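Side-chain contacts in ribonucleoside-diphosphate reductase subunit beta (Bacillus halodurans C-125, PDB 2RCC), which probably forms the iron-binding small subunit of class I ribonucleotide reductase, which makes deoxyribonucleotides from ribonucleotides for DNA synthesis: residues Lys173-Ser178 and Thr228-Glu233; Ile179-Ile184 and Lys247-Thr252. All blocks are in the same frame, centred on the assembly; numbering follows the deposited sequence. Where two conformers were deposited one is given.

Contact 1: residues Lys173-Ser178 and Thr228-Glu233; sequences KTFLES and TNIFKE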
ATOM      1  N   LYS A 173      -4.739  21.013  12.714  1.00 20.81           N
ATOM      2  CA  LYS A 173      -6.154  21.325  12.611  1.00 21.14           C
ATOM      3  C   LYS A 173      -6.713  20.925  11.242  1.00 20.41           C
ATOM      4  O   LYS A 173      -7.752  20.311  11.181  1.00 21.08           O
ATOM      5  CB  LYS A 173      -6.371  22.820  12.856  1.00 21.25           C
ATOM      6  CG  LYS A 173      -7.822  23.264  12.946  1.00 20.87           C
ATOM      7  CD  LYS A 173      -7.893  24.787  13.080  1.00 26.19           C
ATOM      8  CE  LYS A 173      -9.324  25.291  13.018  1.00 31.65           C
ATOM      9  NZ  LYS A 173     -10.123  24.730  14.153  1.00 40.07           N
ATOM     10  N   THR A 174      -6.040  21.303  10.160  1.00 20.28           N
ATOM     11  CA  THR A 174      -6.469  20.907   8.798  1.00 20.88           C
ATOM     12  C   THR A 174      -6.271  19.384   8.560  1.00 18.53           C
ATOM     13  O   THR A 174      -7.017  18.765   7.791  1.00 20.28           O
ATOM     14  CB  THR A 174      -5.790  21.756   7.700  1.00 19.81           C
ATOM     15  OG1 THR A 174      -4.352  21.593   7.747  1.00 20.60           O
ATOM     16  CG2 THR A 174      -6.186  23.225   7.836  1.00 18.90           C
ATOM     17  N   PHE A 175      -5.283  18.767   9.208  1.00 18.60           N
ATOM     18  CA  PHE A 175      -5.103  17.320   9.133  1.00 18.86           C
ATOM     19  C   PHE A 175      -6.281  16.597   9.790  1.00 20.57           C
ATOM     20  O   PHE A 175      -6.816  15.624   9.246  1.00 19.49           O
ATOM     21  CB  PHE A 175      -3.806  16.882   9.789  1.00 17.38           C
ATOM     22  CG  PHE A 175      -3.465  15.463   9.509  1.00 17.52           C
ATOM     23  CD1 PHE A 175      -3.935  14.460  10.336  1.00 16.40           C
ATOM     24  CD2 PHE A 175      -2.700  15.117   8.400  1.00 17.28           C
ATOM     25  CE1 PHE A 175      -3.634  13.097  10.074  1.00 18.76           C
ATOM     26  CE2 PHE A 175      -2.399  13.755   8.130  1.00 23.11           C
ATOM     27  CZ  PHE A 175      -2.875  12.764   8.983  1.00 17.47           C
ATOM     28  N   LEU A 176      -6.672  17.058  10.967  1.00 18.81           N
ATOM     29  CA  LEU A 176      -7.832  16.511  11.683  1.00 17.75           C
ATOM     30  C   LEU A 176      -9.119  16.641  10.839  1.00 16.98           C
ATOM     31  O   LEU A 176      -9.890  15.710  10.761  1.00 19.55           O
ATOM     32  CB  LEU A 176      -8.011  17.218  13.030  1.00 15.88           C
ATOM     33  CG  LEU A 176      -8.988  16.591  14.042  1.00 21.23           C
ATOM     34  CD1 LEU A 176      -8.380  15.331  14.615  1.00 23.39           C
ATOM     35  CD2 LEU A 176      -9.290  17.542  15.182  1.00 19.43           C
ATOM     36  N   GLU A 177      -9.318  17.799  10.212  1.00 18.38           N
ATOM     37  CA  GLU A 177     -10.456  18.034   9.329  1.00 19.54           C
ATOM     38  C   GLU A 177     -10.480  17.024   8.204  1.00 17.75           C
ATOM     39  O   GLU A 177     -11.514  16.453   7.902  1.00 19.65           O
ATOM     40  CB  GLU A 177     -10.421  19.445   8.766  1.00 19.80           C
ATOM     41  CG  GLU A 177     -10.668  20.506   9.822  1.00 17.73           C
ATOM     42  CD  GLU A 177     -10.439  21.941   9.342  1.00 25.60           C
ATOM     43  OE1 GLU A 177     -10.193  22.164   8.124  1.00 27.77           O
ATOM     44  OE2 GLU A 177     -10.513  22.844  10.215  1.00 24.76           O
ATOM     45  N   SER A 178      -9.315  16.809   7.607  1.00 16.17           N
ATOM     46  CA  SER A 178      -9.103  15.831   6.544  1.00 19.52           C
ATOM     47  C   SER A 178      -9.420  14.383   6.997  1.00 17.54           C
ATOM     48  O   SER A 178     -10.001  13.606   6.242  1.00 19.27           O
ATOM     49  CB  SER A 178      -7.662  16.008   6.025  1.00 21.29           C
ATOM     50  OG  SER A 178      -7.314  14.979   5.140  1.00 32.65           O
ATOM     51  N   THR A 228     -10.731   6.822  12.895  1.00 18.90           N
ATOM     52  CA  THR A 228     -11.294   7.274  14.170  1.00 17.04           C
ATOM     53  C   THR A 228     -10.291   7.170  15.328  1.00 17.80           C
ATOM     54  O   THR A 228     -10.269   8.015  16.242  1.00 17.25           O
ATOM     55  CB  THR A 228     -12.671   6.609  14.486  1.00 20.23           C
ATOM     56  OG1 THR A 228     -12.528   5.207  14.640  1.00 17.67           O
ATOM     57  CG2 THR A 228     -13.654   6.867  13.392  1.00 16.17           C
ATOM     58  N   ASN A 229      -9.438   6.151  15.292  1.00 19.13           N
ATOM     59  CA  ASN A 229      -8.357   6.012  16.252  1.00 19.76           C
ATOM     60  C   ASN A 229      -7.373   7.169  16.108  1.00 19.54           C
ATOM     61  O   ASN A 229      -7.005   7.782  17.104  1.00 21.89           O
ATOM     62  CB  ASN A 229      -7.602   4.685  16.098  1.00 18.52           C
ATOM     63  CG  ASN A 229      -8.284   3.494  16.772  1.00 25.42           C
ATOM     64  OD1 ASN A 229      -9.299   3.612  17.403  1.00 28.65           O
ATOM     65  ND2 ASN A 229      -7.680   2.337  16.639  1.00 32.17           N
ATOM     66  N   ILE A 230      -6.997   7.506  14.870  1.00 18.81           N
ATOM     67  CA  ILE A 230      -6.081   8.646  14.624  1.00 18.97           C
ATOM     68  C   ILE A 230      -6.695   9.928  15.134  1.00 19.25           C
ATOM     69  O   ILE A 230      -5.991  10.743  15.764  1.00 19.23           O
ATOM     70  CB  ILE A 230      -5.692   8.792  13.106  1.00 18.63           C
ATOM     71  CG1 ILE A 230      -4.828   7.629  12.685  1.00 20.14           C
ATOM     72  CG2 ILE A 230      -4.944  10.129  12.864  1.00 17.88           C
ATOM     73  CD1 ILE A 230      -4.747   7.476  11.166  1.00 19.85           C
ATOM     74  N   PHE A 231      -8.013  10.108  14.895  1.00 18.04           N
ATOM     75  CA  PHE A 231      -8.725  11.280  15.379  1.00 17.13           C
ATOM     76  C   PHE A 231      -8.600  11.415  16.898  1.00 17.96           C
ATOM     77  O   PHE A 231      -8.234  12.494  17.416  1.00 16.06           O
ATOM     78  CB  PHE A 231     -10.211  11.219  14.964  1.00 19.58           C
ATOM     79  CG  PHE A 231     -11.019  12.413  15.382  1.00 16.57           C
ATOM     80  CD1 PHE A 231     -11.660  12.450  16.642  1.00 15.06           C
ATOM     81  CD2 PHE A 231     -11.152  13.506  14.541  1.00 21.12           C
ATOM     82  CE1 PHE A 231     -12.391  13.558  17.047  1.00 20.85           C
ATOM     83  CE2 PHE A 231     -11.903  14.619  14.948  1.00 16.35           C
ATOM     84  CZ  PHE A 231     -12.519  14.644  16.192  1.00 21.94           C
ATOM     85  N   LYS A 232      -8.911  10.337  17.611  1.00 17.83           N
ATOM     86  CA  LYS A 232      -8.842  10.360  19.078  1.00 20.57           C
ATOM     87  C   LYS A 232      -7.426  10.583  19.622  1.00 21.60           C
ATOM     88  O   LYS A 232      -7.247  11.275  20.597  1.00 23.95           O
ATOM     89  CB  LYS A 232      -9.368   9.068  19.660  1.00 22.00           C
ATOM     90  CG  LYS A 232     -10.859   8.897  19.538  1.00 29.25           C
ATOM     91  CD  LYS A 232     -11.196   7.439  19.778  1.00 35.87           C
ATOM     92  CE  LYS A 232     -12.635   7.191  19.703  1.00 35.15           C
ATOM     93  NZ  LYS A 232     -12.862   5.801  19.162  1.00 32.30           N
ATOM     94  N   GLU A 233      -6.427  10.013  18.978  1.00 23.01           N
ATOM     95  CA  GLU A 233      -5.044  10.171  19.392  1.00 22.71           C
ATOM     96  C   GLU A 233      -4.580  11.592  19.096  1.00 21.60           C
ATOM     97  O   GLU A 233      -3.767  12.122  19.836  1.00 21.50           O
ATOM     98  CB  GLU A 233      -4.137   9.163  18.688  1.00 24.67           C
ATOM     99  CG  GLU A 233      -4.430   7.666  18.978  1.00 31.94           C
ATOM    100  CD  GLU A 233      -4.115   7.177  20.393  1.00 44.89           C
ATOM    101  OE1 GLU A 233      -3.548   7.946  21.234  1.00 27.50           O
ATOM    102  OE2 GLU A 233      -4.420   5.968  20.614  1.00 41.31           O
TER
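The ring of Phe231 meets the forked end of Leu176 at an oblique angle, while the ring of Phe175 turns its edge toward Ile230. At the first of these, Leu176 CD1 lies 3.3 Å from Phe231 CD2, a tight approach for two carbons, and its branch point follows, with CG 3.6 Å from Phe231 CE2. The other methyl, Leu176 CD2, stands a little farther back at 3.9 Å from Phe231 CE2, so the whole fork gathers about the CD2-CE2 bond of the ring. Both side chains leave their helices at a slant and reach across. In Phe231 this follows from the first torsion, which sets CG opposite the backbone N (chi1 -178°) and carries the ring toward helix 172-187; Leu176 takes the same turn (chi1 -168°). At the second meeting point the methyl CG2 of Ile230 lies near the plane of the Phe175 ring, 4.3 Å from Phe175 CE1, a looser touch made by a side chain that already leaves its helix toward the other segment. A branched leucine and isoleucine suit these places because their methyls can fit beside a flat ring. Helix 244-268 also packs on this pair, Thr246 touching both Leu176 and Phe231. Two charged neighbours have partners elsewhere: Lys173 NZ forms a salt bridge with Glu245, and Lys232 NZ is hydrogen-bonded to Gln295 O. All four touching residues are buried and apolar, which implies that shape and the exclusion of water, rather than charge or hydrogen bonding, hold these two helices together here.

Contact 2: residues Ile179-Ile184 and Lys247-Thr252; sequences IVYDVI and KTFVKT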
ATOM      1  N   ILE A 179      -9.034  14.012   8.221  1.00 17.73           N
ATOM      2  CA  ILE A 179      -9.387  12.703   8.835  1.00 16.09           C
ATOM      3  C   ILE A 179     -10.908  12.547   8.964  1.00 16.22           C
ATOM      4  O   ILE A 179     -11.450  11.464   8.721  1.00 17.01           O
ATOM      5  CB  ILE A 179      -8.735  12.534  10.254  1.00 17.89           C
ATOM      6  CG1 ILE A 179      -7.231  12.305  10.133  1.00 18.92           C
ATOM      7  CG2 ILE A 179      -9.375  11.378  11.065  1.00 17.32           C
ATOM      8  CD1 ILE A 179      -6.855  10.880   9.633  1.00 16.37           C
ATOM      9  N   VAL A 180     -11.600  13.622   9.342  1.00 16.60           N
ATOM     10  CA  VAL A 180     -13.069  13.574   9.439  1.00 19.67           C
ATOM     11  C   VAL A 180     -13.682  13.306   8.067  1.00 18.41           C
ATOM     12  O   VAL A 180     -14.603  12.487   7.968  1.00 17.02           O
ATOM     13  CB  VAL A 180     -13.697  14.845  10.085  1.00 19.12           C
ATOM     14  CG1 VAL A 180     -15.263  14.782  10.015  1.00 24.76           C
ATOM     15  CG2 VAL A 180     -13.213  15.007  11.564  1.00 13.51           C
ATOM     16  N   TYR A 181     -13.194  14.007   7.032  1.00 18.19           N
ATOM     17  CA  TYR A 181     -13.685  13.771   5.674  1.00 19.96           C
ATOM     18  C   TYR A 181     -13.399  12.326   5.255  1.00 19.13           C
ATOM     19  O   TYR A 181     -14.244  11.721   4.609  1.00 21.31           O
ATOM     20  CB  TYR A 181     -13.108  14.737   4.645  1.00 23.12           C
ATOM     21  CG  TYR A 181     -13.346  16.187   4.942  1.00 28.15           C
ATOM     22  CD1 TYR A 181     -14.615  16.681   5.234  1.00 39.34           C
ATOM     23  CD2 TYR A 181     -12.302  17.072   4.913  1.00 36.51           C
ATOM     24  CE1 TYR A 181     -14.814  18.034   5.509  1.00 38.18           C
ATOM     25  CE2 TYR A 181     -12.487  18.395   5.173  1.00 36.05           C
ATOM     26  CZ  TYR A 181     -13.729  18.879   5.484  1.00 32.97           C
ATOM     27  OH  TYR A 181     -13.845  20.229   5.743  1.00 41.90           O
ATOM     28  N   ASP A 182     -12.237  11.781   5.627  1.00 20.81           N
ATOM     29  CA  ASP A 182     -11.900  10.344   5.352  1.00 20.20           C
ATOM     30  C   ASP A 182     -12.919   9.350   5.978  1.00 20.34           C
ATOM     31  O   ASP A 182     -13.283   8.333   5.365  1.00 20.74           O
ATOM     32  CB  ASP A 182     -10.507   9.946   5.862  1.00 23.78           C
ATOM     33  CG  ASP A 182      -9.334  10.637   5.155  1.00 26.62           C
ATOM     34  OD1 ASP A 182      -9.474  11.145   4.025  1.00 28.17           O
ATOM     35  OD2 ASP A 182      -8.217  10.653   5.764  1.00 25.81           O
ATOM     36  N   VAL A 183     -13.311   9.608   7.218  1.00 20.51           N
ATOM     37  CA  VAL A 183     -14.332   8.820   7.923  1.00 20.02           C
ATOM     38  C   VAL A 183     -15.660   8.882   7.135  1.00 16.30           C
ATOM     39  O   VAL A 183     -16.297   7.871   6.932  1.00 16.82           O
ATOM     40  CB  VAL A 183     -14.501   9.288   9.410  1.00 20.03           C
ATOM     41  CG1 VAL A 183     -15.805   8.765  10.036  1.00 17.31           C
ATOM     42  CG2 VAL A 183     -13.274   8.878  10.254  1.00 20.53           C
ATOM     43  N   ILE A 184     -16.068  10.080   6.713  1.00 19.64           N
ATOM     44  CA  ILE A 184     -17.271  10.253   5.889  1.00 19.07           C
ATOM     45  C   ILE A 184     -17.201   9.513   4.568  1.00 19.75           C
ATOM     46  O   ILE A 184     -18.148   8.797   4.235  1.00 22.42           O
ATOM     47  CB  ILE A 184     -17.573  11.764   5.612  1.00 23.12           C
ATOM     48  CG1 ILE A 184     -18.068  12.437   6.901  1.00 20.95           C
ATOM     49  CG2 ILE A 184     -18.583  11.900   4.503  1.00 22.08           C
ATOM     50  CD1 ILE A 184     -17.844  13.938   6.963  1.00 21.42           C
ATOM     51  N   LYS A 247     -16.115  19.853  18.164  1.00 17.96           N
ATOM     52  CA  LYS A 247     -17.370  19.112  18.272  1.00 19.76           C
ATOM     53  C   LYS A 247     -18.414  19.665  17.281  1.00 18.96           C
ATOM     54  O   LYS A 247     -19.119  18.892  16.644  1.00 18.86           O
ATOM     55  CB  LYS A 247     -17.931  19.118  19.710  1.00 20.21           C
ATOM     56  CG  LYS A 247     -16.977  18.652  20.829  1.00 24.12           C
ATOM     57  CD  LYS A 247     -17.680  18.330  22.171  1.00 24.30           C
ATOM     58  CE  LYS A 247     -16.647  17.790  23.214  1.00 26.33           C
ATOM     59  N   THR A 248     -18.502  20.991  17.171  1.00 19.99           N
ATOM     60  CA  THR A 248     -19.387  21.654  16.207  1.00 19.15           C
ATOM     61  C   THR A 248     -18.992  21.316  14.770  1.00 16.96           C
ATOM     62  O   THR A 248     -19.855  20.979  13.958  1.00 19.13           O
ATOM     63  CB  THR A 248     -19.385  23.186  16.402  1.00 19.64           C
ATOM     64  OG1 THR A 248     -19.879  23.482  17.705  1.00 21.29           O
ATOM     65  CG2 THR A 248     -20.291  23.866  15.379  1.00 16.14           C
ATOM     66  N   PHE A 249     -17.707  21.400  14.455  1.00 17.95           N
ATOM     67  CA  PHE A 249     -17.194  20.978  13.134  1.00 17.73           C
ATOM     68  C   PHE A 249     -17.609  19.537  12.723  1.00 18.18           C
ATOM     69  O   PHE A 249     -18.089  19.297  11.600  1.00 18.71           O
ATOM     70  CB  PHE A 249     -15.659  21.088  13.065  1.00 19.72           C
ATOM     71  CG  PHE A 249     -15.084  20.553  11.768  1.00 16.82           C
ATOM     72  CD1 PHE A 249     -15.069  21.358  10.638  1.00 20.78           C
ATOM     73  CD2 PHE A 249     -14.614  19.251  11.662  1.00 23.64           C
ATOM     74  CE1 PHE A 249     -14.583  20.897   9.439  1.00 22.87           C
ATOM     75  CE2 PHE A 249     -14.122  18.771  10.451  1.00 23.83           C
ATOM     76  CZ  PHE A 249     -14.100  19.597   9.342  1.00 17.18           C
ATOM     77  N   VAL A 250     -17.401  18.578  13.619  1.00 17.56           N
ATOM     78  CA  VAL A 250     -17.752  17.183  13.363  1.00 18.13           C
ATOM     79  C   VAL A 250     -19.274  17.029  13.183  1.00 19.67           C
ATOM     80  O   VAL A 250     -19.722  16.389  12.240  1.00 17.61           O
ATOM     81  CB  VAL A 250     -17.213  16.266  14.484  1.00 18.56           C
ATOM     82  CG1 VAL A 250     -17.724  14.820  14.341  1.00 17.68           C
ATOM     83  CG2 VAL A 250     -15.697  16.280  14.454  1.00 19.48           C
ATOM     84  N   LYS A 251     -20.050  17.659  14.052  1.00 22.66           N
ATOM     85  CA  LYS A 251     -21.510  17.556  13.980  0.50 24.03           C
ATOM     86  C   LYS A 251     -22.001  18.159  12.647  1.00 23.09           C
ATOM     87  O   LYS A 251     -22.709  17.512  11.906  1.00 22.41           O
ATOM     88  CB  LYS A 251     -22.162  18.221  15.213  0.50 23.21           C
ATOM     89  CG  LYS A 251     -23.547  17.687  15.536  0.50 26.73           C
ATOM     90  CD  LYS A 251     -24.133  18.228  16.850  0.50 26.50           C
ATOM     91  CE  LYS A 251     -24.516  19.705  16.762  0.50 28.51           C
ATOM     92  NZ  LYS A 251     -25.418  20.133  17.888  0.50 22.60           N
ATOM     93  N   THR A 252     -21.574  19.374  12.344  1.00 23.58           N
ATOM     94  CA  THR A 252     -21.929  20.060  11.111  1.00 24.66           C
ATOM     95  C   THR A 252     -21.528  19.309   9.837  1.00 22.80           C
ATOM     96  O   THR A 252     -22.339  19.173   8.895  1.00 18.69           O
ATOM     97  CB  THR A 252     -21.275  21.455  11.114  1.00 24.81           C
ATOM     98  OG1 THR A 252     -21.878  22.225  12.148  1.00 30.50           O
ATOM     99  CG2 THR A 252     -21.501  22.173   9.788  1.00 36.88           C
TER
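Phe249 and Val180 give up equal amounts of surface to this contact, more than any other residue in it, and Tyr181 comes next. The far rim of the Phe249 ring touches both: Phe249 CE2 lies 4.0 Å from Val180 CB, and Phe249 CZ lies 3.7 Å from Tyr181 OH. The phenol oxygen sits in the plane of the Phe249 ring, at its edge, and the two aromatic side chains cross at about a right angle. A long flat residue suits this place, since the axes of the two segments come no closer than 11.0 Å and the ring has to bridge much of that distance; with CG opposite the backbone N (chi1 175°), Phe249 extends toward helix 172-187. Compact Val180 already points at the other helix and needs no such reach. Its CG2 is 4.0 Å from Val250 CG2, so one methyl touches the valine as well as the ring rim. With an alanine here instead of Phe249, the rim contacts would be gone, which would probably open a gap beside Val180 and leave the hydroxyl end of Tyr181 without its aromatic neighbour. The two helical segments run in nearly the same direction, 27° apart, and are joined by apolar and aromatic side chains. Such packing of long helices is what builds the ferritin-like helical bundle of the ribonucleotide reductase small subunit.

How the contacts relate
Helix 172-187 serves both contacts, with consecutive turns that each pack against both helix 207-237 and helix 244-268, contact 1 being taken with the former and contact 2 with the latter. Their centres are about 9 Å apart, and the two are continuous by packing. Phe231 CE2 of contact 1 lies 3.6 Å from Val180 CG2 of contact 2, and Glu177 CG lies equally close, 3.6 Å, to Phe249 CZ. The shared helix and helix 207-237 also carry probable ligands of the second iron. The side chain of Ile230 is about 9 Å from that of His223, and that of Tyr181 about 9 Å from that of Glu186; none of the touching residues is itself a predicted ligand.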